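Local structure of aminopeptidase N (Francisella tularensis subsp. tularensis, 5DLL) at residues K16-Y21 with R377-I382; R323-L328 with I382-F387. The protein is a zinc-dependent M1-family aminopeptidase that releases N-terminal amino acids, preferably alanine, from peptides and probably helps degrade intracellular peptides. All coordinates share one frame; numbering follows the deposited sequence.

Contact 1: residues K16-Y21 with R377-I382; sequences KYLKDY and RPESYI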
ATOM      1  N   LYS A  16       0.770 -25.974  -4.013  1.00 66.44           N
ATOM      2  CA  LYS A  16      -0.580 -26.132  -3.476  1.00 61.83           C
ATOM      3  C   LYS A  16      -1.579 -25.552  -4.468  1.00 55.83           C
ATOM      4  O   LYS A  16      -1.328 -24.498  -5.047  1.00 58.17           O
ATOM      5  CB  LYS A  16      -0.692 -25.440  -2.117  1.00 64.27           C
ATOM      6  CG  LYS A  16       0.038 -26.184  -1.003  1.00 72.41           C
ATOM      7  CD  LYS A  16       0.414 -25.283   0.165  1.00 79.05           C
ATOM      8  CE  LYS A  16       1.626 -24.414  -0.146  1.00 87.39           C
ATOM      9  NZ  LYS A  16       2.836 -25.202  -0.514  1.00 90.69           N
ATOM     10  N   TYR A  17      -2.703 -26.240  -4.665  1.00 53.43           N
ATOM     11  CA  TYR A  17      -3.661 -25.880  -5.717  1.00 54.27           C
ATOM     12  C   TYR A  17      -5.031 -25.490  -5.168  1.00 51.81           C
ATOM     13  O   TYR A  17      -5.573 -26.163  -4.293  1.00 53.92           O
ATOM     14  CB  TYR A  17      -3.815 -27.038  -6.710  1.00 58.14           C
ATOM     15  CG  TYR A  17      -2.563 -27.319  -7.511  1.00 62.07           C
ATOM     16  CD1 TYR A  17      -2.260 -26.567  -8.648  1.00 56.95           C
ATOM     17  CD2 TYR A  17      -1.674 -28.327  -7.131  1.00 62.01           C
ATOM     18  CE1 TYR A  17      -1.113 -26.810  -9.382  1.00 56.18           C
ATOM     19  CE2 TYR A  17      -0.523 -28.576  -7.860  1.00 63.64           C
ATOM     20  CZ  TYR A  17      -0.250 -27.814  -8.986  1.00 62.76           C
ATOM     21  OH  TYR A  17       0.887 -28.052  -9.722  1.00 61.82           O
ATOM     22  N   LEU A  18      -5.592 -24.409  -5.709  1.00 56.29           N
ATOM     23  CA  LEU A  18      -6.906 -23.902  -5.295  1.00 53.70           C
ATOM     24  C   LEU A  18      -8.027 -24.931  -5.481  1.00 53.71           C
ATOM     25  O   LEU A  18      -8.915 -25.042  -4.635  1.00 56.73           O
ATOM     26  CB  LEU A  18      -7.242 -22.616  -6.063  1.00 54.40           C
ATOM     27  CG  LEU A  18      -8.624 -21.981  -5.847  1.00 52.61           C
ATOM     28  CD1 LEU A  18      -8.894 -21.698  -4.374  1.00 49.82           C
ATOM     29  CD2 LEU A  18      -8.758 -20.708  -6.669  1.00 55.85           C
ATOM     30  N   LYS A  19      -7.979 -25.676  -6.586  1.00 57.89           N
ATOM     31  CA  LYS A  19      -8.977 -26.716  -6.872  1.00 55.48           C
ATOM     32  C   LYS A  19      -8.926 -27.891  -5.888  1.00 56.16           C
ATOM     33  O   LYS A  19      -9.874 -28.673  -5.813  1.00 56.63           O
ATOM     34  CB  LYS A  19      -8.819 -27.231  -8.306  1.00 56.64           C
ATOM     35  CG  LYS A  19      -7.571 -28.071  -8.537  1.00 65.29           C
ATOM     36  CD  LYS A  19      -7.196 -28.118 -10.010  1.00 78.67           C
ATOM     37  CE  LYS A  19      -6.056 -29.091 -10.267  1.00 89.00           C
ATOM     38  NZ  LYS A  19      -4.809 -28.719  -9.541  1.00 97.86           N
ATOM     39  N   ASP A  20      -7.828 -28.017  -5.142  1.00 55.43           N
ATOM     40  CA  ASP A  20      -7.701 -29.056  -4.115  1.00 58.43           C
ATOM     41  C   ASP A  20      -8.426 -28.744  -2.802  1.00 56.60           C
ATOM     42  O   ASP A  20      -8.464 -29.600  -1.916  1.00 63.73           O
ATOM     43  CB  ASP A  20      -6.221 -29.327  -3.804  1.00 56.72           C
ATOM     44  CG  ASP A  20      -5.479 -29.955  -4.968  1.00 55.78           C
ATOM     45  OD1 ASP A  20      -6.143 -30.498  -5.882  1.00 50.05           O
ATOM     46  OD2 ASP A  20      -4.226 -29.914  -4.959  1.00 48.87           O
ATOM     47  N   TYR A  21      -8.990 -27.545  -2.658  1.00 52.81           N
ATOM     48  CA  TYR A  21      -9.593 -27.156  -1.386  1.00 49.80           C
ATOM     49  C   TYR A  21     -10.655 -28.162  -0.937  1.00 49.70           C
ATOM     50  O   TYR A  21     -11.556 -28.517  -1.699  1.00 45.98           O
ATOM     51  CB  TYR A  21     -10.203 -25.744  -1.430  1.00 46.84           C
ATOM     52  CG  TYR A  21     -11.001 -25.419  -0.172  1.00 45.39           C
ATOM     53  CD1 TYR A  21     -10.371 -24.928   0.981  1.00 41.12           C
ATOM     54  CD2 TYR A  21     -12.378 -25.642  -0.118  1.00 43.05           C
ATOM     55  CE1 TYR A  21     -11.096 -24.652   2.134  1.00 37.92           C
ATOM     56  CE2 TYR A  21     -13.107 -25.374   1.032  1.00 42.37           C
ATOM     57  CZ  TYR A  21     -12.463 -24.882   2.153  1.00 39.21           C
ATOM     58  OH  TYR A  21     -13.201 -24.620   3.283  1.00 39.13           O
ATOM     59  N   ARG A 377      -6.741 -13.849  -8.200  1.00 48.13           N
ATOM     60  CA  ARG A 377      -6.933 -15.126  -7.511  1.00 50.82           C
ATOM     61  C   ARG A 377      -6.222 -16.229  -8.304  1.00 53.40           C
ATOM     62  O   ARG A 377      -6.802 -16.807  -9.236  1.00 47.84           O
ATOM     63  CB  ARG A 377      -8.419 -15.450  -7.344  1.00 47.08           C
ATOM     64  CG  ARG A 377      -8.682 -16.709  -6.526  1.00 51.47           C
ATOM     65  CD  ARG A 377     -10.147 -17.100  -6.552  1.00 56.57           C
ATOM     66  NE  ARG A 377     -10.615 -17.281  -7.923  1.00 63.56           N
ATOM     67  CZ  ARG A 377     -11.891 -17.277  -8.303  1.00 61.34           C
ATOM     68  NH1 ARG A 377     -12.873 -17.114  -7.416  1.00 61.97           N
ATOM     69  NH2 ARG A 377     -12.183 -17.438  -9.590  1.00 52.84           N
ATOM     70  N   PRO A 378      -4.953 -16.515  -7.945  1.00 53.36           N
ATOM     71  CA  PRO A 378      -4.192 -17.588  -8.591  1.00 51.19           C
ATOM     72  C   PRO A 378      -4.817 -18.970  -8.388  1.00 57.20           C
ATOM     73  O   PRO A 378      -5.611 -19.157  -7.462  1.00 54.60           O
ATOM     74  CB  PRO A 378      -2.823 -17.519  -7.898  1.00 50.61           C
ATOM     75  CG  PRO A 378      -2.731 -16.142  -7.341  1.00 48.36           C
ATOM     76  CD  PRO A 378      -4.132 -15.776  -6.964  1.00 49.75           C
ATOM     77  N   GLU A 379      -4.464 -19.914  -9.261  1.00 57.23           N
ATOM     78  CA  GLU A 379      -4.899 -21.314  -9.137  1.00 60.42           C
ATOM     79  C   GLU A 379      -3.833 -22.187  -8.452  1.00 54.11           C
ATOM     80  O   GLU A 379      -4.049 -23.386  -8.248  1.00 45.99           O
ATOM     81  CB  GLU A 379      -5.262 -21.891 -10.519  1.00 69.86           C
ATOM     82  CG  GLU A 379      -6.684 -21.579 -10.982  1.00 70.53           C
ATOM     83  CD  GLU A 379      -7.740 -22.459 -10.320  1.00 77.73           C
ATOM     84  OE1 GLU A 379      -7.666 -23.699 -10.450  1.00 76.82           O
ATOM     85  OE2 GLU A 379      -8.659 -21.910  -9.674  1.00 76.28           O
ATOM     86  N   SER A 380      -2.695 -21.582  -8.101  1.00 47.15           N
ATOM     87  CA  SER A 380      -1.604 -22.294  -7.446  1.00 47.85           C
ATOM     88  C   SER A 380      -0.656 -21.338  -6.737  1.00 48.21           C
ATOM     89  O   SER A 380      -0.594 -20.155  -7.075  1.00 43.61           O
ATOM     90  CB  SER A 380      -0.800 -23.090  -8.472  1.00 51.71           C
ATOM     91  OG  SER A 380      -0.126 -22.218  -9.366  1.00 48.93           O
ATOM     92  N   TYR A 381       0.087 -21.867  -5.764  1.00 53.89           N
ATOM     93  CA  TYR A 381       1.198 -21.141  -5.140  1.00 55.96           C
ATOM     94  C   TYR A 381       2.226 -22.085  -4.500  1.00 59.33           C
ATOM     95  O   TYR A 381       1.951 -23.268  -4.273  1.00 50.80           O
ATOM     96  CB  TYR A 381       0.686 -20.109  -4.117  1.00 58.23           C
ATOM     97  CG  TYR A 381       0.402 -20.636  -2.718  1.00 56.53           C
ATOM     98  CD1 TYR A 381      -0.774 -21.321  -2.433  1.00 60.02           C
ATOM     99  CD2 TYR A 381       1.299 -20.418  -1.677  1.00 55.27           C
ATOM    100  CE1 TYR A 381      -1.043 -21.790  -1.154  1.00 57.17           C
ATOM    101  CE2 TYR A 381       1.044 -20.883  -0.396  1.00 60.35           C
ATOM    102  CZ  TYR A 381      -0.131 -21.566  -0.137  1.00 62.73           C
ATOM    103  OH  TYR A 381      -0.390 -22.032   1.133  1.00 61.92           O
ATOM    104  N   ILE A 382       3.407 -21.535  -4.221  1.00 63.36           N
ATOM    105  CA  ILE A 382       4.522 -22.262  -3.611  1.00 69.31           C
ATOM    106  C   ILE A 382       4.719 -21.782  -2.168  1.00 73.03           C
ATOM    107  O   ILE A 382       4.644 -22.572  -1.227  1.00 72.26           O
ATOM    108  CB  ILE A 382       5.834 -22.054  -4.404  1.00 73.43           C
ATOM    109  CG1 ILE A 382       5.660 -22.483  -5.869  1.00 73.01           C
ATOM    110  CG2 ILE A 382       6.983 -22.816  -3.751  1.00 70.67           C
ATOM    111  CD1 ILE A 382       6.734 -21.953  -6.798  1.00 73.75           C
TER
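A two-stranded antiparallel sheet joins strand 16-17, close to the start of the modelled chain, to strand 380-381 of the peptidase M1 domain. Lys16 and Tyr381 form its hydrogen-bonded pair. Lys16 N lies 3.0 Å from Tyr381 O in an almost straight bond (176° at the hydrogen), and Tyr381 N returns a bond of 3.1 Å to Lys16 O. Tyr17 and Ser380 follow as the non-hydrogen-bonded pair, Ser380 CB resting beside Tyr17 CD1 and CE1. A third backbone bond runs from Leu18 N to Glu379 O, where the first segment leaves the strand and winds into the 3-10 turn 18-20.

On the Lys16-Tyr381 side of the sheet, the lysine chain bends at its last two torsions (chi3 -77°, chi4 -58°), which carries it across the phenol ring. Its CE comes to 3.3 Å from Tyr381 CZ, and NZ sits over the ring face, 5.0 Å from the centroid, as a cation-pi partner. NZ also reaches Ile382 O in a weak bond and has a firmer partner in Lys14 O. At the other end, Leu18 turns its CD2 branch inward, between the carboxylate of Glu379 and the aliphatic part of Arg377. That methyl touches Glu379 OE2 and Pro378 O and lies 3.9 Å from Arg377 CD. The charged end of Arg377 is taken by Asp431 in a salt bridge through NH1.

The sheet lies at the surface; its strand 380-381 falls in the connection from helix 349-369 to helix 390-423, and Leu18 also rests on Asp324 and Phe326 of the loop before helix 328-346.

Contact 2: residues R323-L328 with I382-F387; sequences RDWFQL and IEMNNF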
ATOM      1  N   ARG A 323     -11.632 -17.741   3.175  1.00 45.63           N
ATOM      2  CA  ARG A 323     -11.727 -19.197   3.339  1.00 42.41           C
ATOM      3  C   ARG A 323     -10.359 -19.856   3.205  1.00 45.16           C
ATOM      4  O   ARG A 323     -10.020 -20.773   3.962  1.00 45.34           O
ATOM      5  CB  ARG A 323     -12.671 -19.765   2.284  1.00 44.19           C
ATOM      6  CG  ARG A 323     -12.931 -21.257   2.385  1.00 45.75           C
ATOM      7  CD  ARG A 323     -13.566 -21.775   1.107  1.00 45.44           C
ATOM      8  NE  ARG A 323     -12.605 -21.829   0.007  1.00 44.15           N
ATOM      9  CZ  ARG A 323     -12.871 -22.299  -1.210  1.00 47.47           C
ATOM     10  NH1 ARG A 323     -14.082 -22.768  -1.510  1.00 48.32           N
ATOM     11  NH2 ARG A 323     -11.917 -22.302  -2.137  1.00 47.65           N
ATOM     12  N   ASP A 324      -9.593 -19.392   2.221  1.00 42.01           N
ATOM     13  CA  ASP A 324      -8.221 -19.837   2.006  1.00 43.34           C
ATOM     14  C   ASP A 324      -7.367 -18.643   1.572  1.00 43.21           C
ATOM     15  O   ASP A 324      -7.891 -17.552   1.370  1.00 43.01           O
ATOM     16  CB  ASP A 324      -8.188 -20.952   0.958  1.00 47.22           C
ATOM     17  CG  ASP A 324      -8.817 -20.533  -0.362  1.00 50.37           C
ATOM     18  OD1 ASP A 324      -8.321 -19.563  -0.977  1.00 50.02           O
ATOM     19  OD2 ASP A 324      -9.803 -21.175  -0.786  1.00 46.47           O
ATOM     20  N   TRP A 325      -6.064 -18.850   1.413  1.00 44.49           N
ATOM     21  CA  TRP A 325      -5.150 -17.746   1.101  1.00 45.51           C
ATOM     22  C   TRP A 325      -5.085 -17.369  -0.387  1.00 45.26           C
ATOM     23  O   TRP A 325      -4.371 -16.436  -0.749  1.00 50.87           O
ATOM     24  CB  TRP A 325      -3.748 -18.057   1.629  1.00 49.11           C
ATOM     25  CG  TRP A 325      -3.722 -18.265   3.114  1.00 49.87           C
ATOM     26  CD1 TRP A 325      -3.500 -19.439   3.777  1.00 44.16           C
ATOM     27  CD2 TRP A 325      -3.948 -17.271   4.121  1.00 44.72           C
ATOM     28  NE1 TRP A 325      -3.564 -19.233   5.137  1.00 46.08           N
ATOM     29  CE2 TRP A 325      -3.838 -17.912   5.374  1.00 46.11           C
ATOM     30  CE3 TRP A 325      -4.227 -15.900   4.085  1.00 42.45           C
ATOM     31  CZ2 TRP A 325      -3.998 -17.227   6.581  1.00 47.19           C
ATOM     32  CZ3 TRP A 325      -4.387 -15.219   5.285  1.00 44.71           C
ATOM     33  CH2 TRP A 325      -4.273 -15.883   6.516  1.00 45.04           C
ATOM     34  N   PHE A 326      -5.821 -18.082  -1.243  1.00 44.24           N
ATOM     35  CA  PHE A 326      -5.997 -17.668  -2.650  1.00 48.83           C
ATOM     36  C   PHE A 326      -7.015 -16.526  -2.711  1.00 42.96           C
ATOM     37  O   PHE A 326      -7.038 -15.721  -3.648  1.00 39.95           O
ATOM     38  CB  PHE A 326      -6.490 -18.833  -3.522  1.00 48.71           C
ATOM     39  CG  PHE A 326      -5.575 -20.028  -3.530  1.00 48.53           C
ATOM     40  CD1 PHE A 326      -5.729 -21.051  -2.600  1.00 49.96           C
ATOM     41  CD2 PHE A 326      -4.571 -20.142  -4.481  1.00 50.54           C
ATOM     42  CE1 PHE A 326      -4.893 -22.157  -2.612  1.00 48.61           C
ATOM     43  CE2 PHE A 326      -3.732 -21.245  -4.502  1.00 49.27           C
ATOM     44  CZ  PHE A 326      -3.894 -22.256  -3.565  1.00 51.55           C
ATOM     45  N   GLN A 327      -7.843 -16.475  -1.671  1.00 41.18           N
ATOM     46  CA  GLN A 327      -8.915 -15.509  -1.522  1.00 41.79           C
ATOM     47  C   GLN A 327      -8.433 -14.181  -0.906  1.00 41.65           C
ATOM     48  O   GLN A 327      -9.224 -13.435  -0.327  1.00 43.90           O
ATOM     49  CB  GLN A 327     -10.013 -16.146  -0.649  1.00 45.49           C
ATOM     50  CG  GLN A 327     -11.276 -16.577  -1.380  1.00 48.85           C
ATOM     51  CD  GLN A 327     -11.056 -17.514  -2.557  1.00 48.12           C
ATOM     52  OE1 GLN A 327     -11.460 -17.220  -3.684  1.00 58.92           O
ATOM     53  NE2 GLN A 327     -10.443 -18.652  -2.298  1.00 45.88           N
ATOM     54  N   LEU A 328      -7.151 -13.870  -1.071  1.00 46.66           N
ATOM     55  CA  LEU A 328      -6.526 -12.727  -0.405  1.00 45.48           C
ATOM     56  C   LEU A 328      -6.848 -11.396  -1.097  1.00 47.53           C
ATOM     57  O   LEU A 328      -6.755 -10.334  -0.478  1.00 61.77           O
ATOM     58  CB  LEU A 328      -5.008 -12.944  -0.328  1.00 47.88           C
ATOM     59  CG  LEU A 328      -4.254 -12.501   0.931  1.00 48.79           C
ATOM     60  CD1 LEU A 328      -4.964 -12.908   2.211  1.00 53.16           C
ATOM     61  CD2 LEU A 328      -2.856 -13.092   0.903  1.00 51.12           C
ATOM     62  N   ILE A 382       3.407 -21.535  -4.221  1.00 63.36           N
ATOM     63  CA  ILE A 382       4.522 -22.262  -3.611  1.00 69.31           C
ATOM     64  C   ILE A 382       4.719 -21.782  -2.168  1.00 73.03           C
ATOM     65  O   ILE A 382       4.644 -22.572  -1.227  1.00 72.26           O
ATOM     66  CB  ILE A 382       5.834 -22.054  -4.404  1.00 73.43           C
ATOM     67  CG1 ILE A 382       5.660 -22.483  -5.869  1.00 73.01           C
ATOM     68  CG2 ILE A 382       6.983 -22.816  -3.751  1.00 70.67           C
ATOM     69  CD1 ILE A 382       6.734 -21.953  -6.798  1.00 73.75           C
ATOM     70  N   GLU A 383       4.963 -20.481  -2.014  1.00 80.17           N
ATOM     71  CA  GLU A 383       5.107 -19.842  -0.702  1.00 77.14           C
ATOM     72  C   GLU A 383       4.142 -18.659  -0.601  1.00 67.86           C
ATOM     73  O   GLU A 383       3.697 -18.129  -1.621  1.00 55.46           O
ATOM     74  CB  GLU A 383       6.552 -19.372  -0.479  1.00 78.56           C
ATOM     75  CG  GLU A 383       7.107 -18.491  -1.594  1.00 84.89           C
ATOM     76  CD  GLU A 383       8.493 -17.946  -1.302  1.00 93.95           C
ATOM     77  OE1 GLU A 383       9.010 -17.174  -2.137  1.00 78.86           O
ATOM     78  OE2 GLU A 383       9.069 -18.284  -0.247  1.00108.31           O
ATOM     79  N   MET A 384       3.830 -18.250   0.627  1.00 68.67           N
ATOM     80  CA  MET A 384       2.879 -17.153   0.880  1.00 69.45           C
ATOM     81  C   MET A 384       3.244 -15.825   0.208  1.00 67.52           C
ATOM     82  O   MET A 384       2.356 -15.030  -0.099  1.00 77.46           O
ATOM     83  CB  MET A 384       2.707 -16.922   2.387  1.00 72.99           C
ATOM     84  CG  MET A 384       1.772 -17.911   3.069  1.00 75.95           C
ATOM     85  SD  MET A 384       0.088 -17.873   2.421  1.00 68.45           S
ATOM     86  CE  MET A 384      -0.357 -16.157   2.672  1.00 59.54           C
ATOM     87  N   ASN A 385       4.536 -15.590  -0.014  1.00 67.31           N
ATOM     88  CA  ASN A 385       5.015 -14.365  -0.671  1.00 66.82           C
ATOM     89  C   ASN A 385       4.576 -14.222  -2.131  1.00 62.76           C
ATOM     90  O   ASN A 385       4.658 -13.130  -2.691  1.00 60.84           O
ATOM     91  CB  ASN A 385       6.544 -14.275  -0.586  1.00 79.66           C
ATOM     92  CG  ASN A 385       7.039 -14.092   0.836  1.00 91.98           C
ATOM     93  OD1 ASN A 385       6.664 -13.137   1.518  1.00106.63           O
ATOM     94  ND2 ASN A 385       7.889 -15.007   1.290  1.00 92.27           N
ATOM     95  N   ASN A 386       4.127 -15.320  -2.743  1.00 67.75           N
ATOM     96  CA  ASN A 386       3.538 -15.287  -4.087  1.00 62.20           C
ATOM     97  C   ASN A 386       2.265 -14.437  -4.142  1.00 57.62           C
ATOM     98  O   ASN A 386       1.945 -13.854  -5.178  1.00 61.10           O
ATOM     99  CB  ASN A 386       3.212 -16.708  -4.577  1.00 72.69           C
ATOM    100  CG  ASN A 386       4.449 -17.580  -4.754  1.00 69.60           C
ATOM    101  OD1 ASN A 386       5.512 -17.295  -4.202  1.00 65.08           O
ATOM    102  ND2 ASN A 386       4.308 -18.654  -5.525  1.00 61.27           N
ATOM    103  N   PHE A 387       1.543 -14.380  -3.023  1.00 56.49           N
ATOM    104  CA  PHE A 387       0.302 -13.609  -2.924  1.00 52.05           C
ATOM    105  C   PHE A 387       0.501 -12.126  -2.598  1.00 47.34           C
ATOM    106  O   PHE A 387      -0.361 -11.309  -2.915  1.00 45.23           O
ATOM    107  CB  PHE A 387      -0.616 -14.219  -1.862  1.00 54.30           C
ATOM    108  CG  PHE A 387      -1.134 -15.587  -2.208  1.00 54.31           C
ATOM    109  CD1 PHE A 387      -1.828 -15.804  -3.393  1.00 51.38           C
ATOM    110  CD2 PHE A 387      -0.957 -16.652  -1.333  1.00 50.92           C
ATOM    111  CE1 PHE A 387      -2.316 -17.059  -3.708  1.00 51.90           C
ATOM    112  CE2 PHE A 387      -1.448 -17.906  -1.641  1.00 53.63           C
ATOM    113  CZ  PHE A 387      -2.128 -18.110  -2.830  1.00 57.56           C
TER
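Phe387 drives its ring against the loop 323-328. Its CB meets the CD2 methyl of Leu328 at 3.7 Å. Beyond CB, the ring turns one face to Trp325 O, which stands 3.3 Å from the ring plane, over its centre. CE2 also nears Trp325 CB, while CZ at the far end reaches Phe326 CD2 at 3.6 Å. The edge of Phe387 thus points at the face of Phe326 in an offset edge-to-face pair, centroids 5.4 Å apart and planes at 81°.

Met384 adds a Met-aromatic contact: bends at chi2 (-61°) and chi3 (-57°) fold its end over one face of Trp325, with SD 3.9 Å from Trp325 CG. Within the loop, Asp324 OD1 accepts from Phe326 N in an Asx turn, and OD2 receives NE and NH2 of Arg323 side-on in a salt bridge.

The buried contact joins the loop between strand 321-322 and helix 328-346 to Met384 and Phe387, at the start of and just after the 3-10 turn 384-386, ahead of helix 390-423. Gln327 sits at the N-cap position of helix 328-346, which carries the zinc ligand Glu332; the side chain of Leu328 is about 8 Å from the zinc ion.

Contact 1 is a surface contact and contact 2 a buried one, their centres about 8 Å apart. Ile382 belongs to both, as the chain passes from strand 380-381 into the turn 384-386. Backbone hydrogen bonds and a lysine over a phenol ring hold contact 1; contact 2 has no hydrogen bond between its segments and rests on aromatic, sulfur and methyl packing. The two meet round Phe326, whose CZ lies 3.4 Å from Tyr381 CD1, and Tyr381 also touches the ring of Phe387. Contact 1 thus attaches the N-terminal strand beside an aromatic cluster of Tyr381, Phe326 and Phe387, while contact 2 extends from that cluster to Leu328, close to the zinc site.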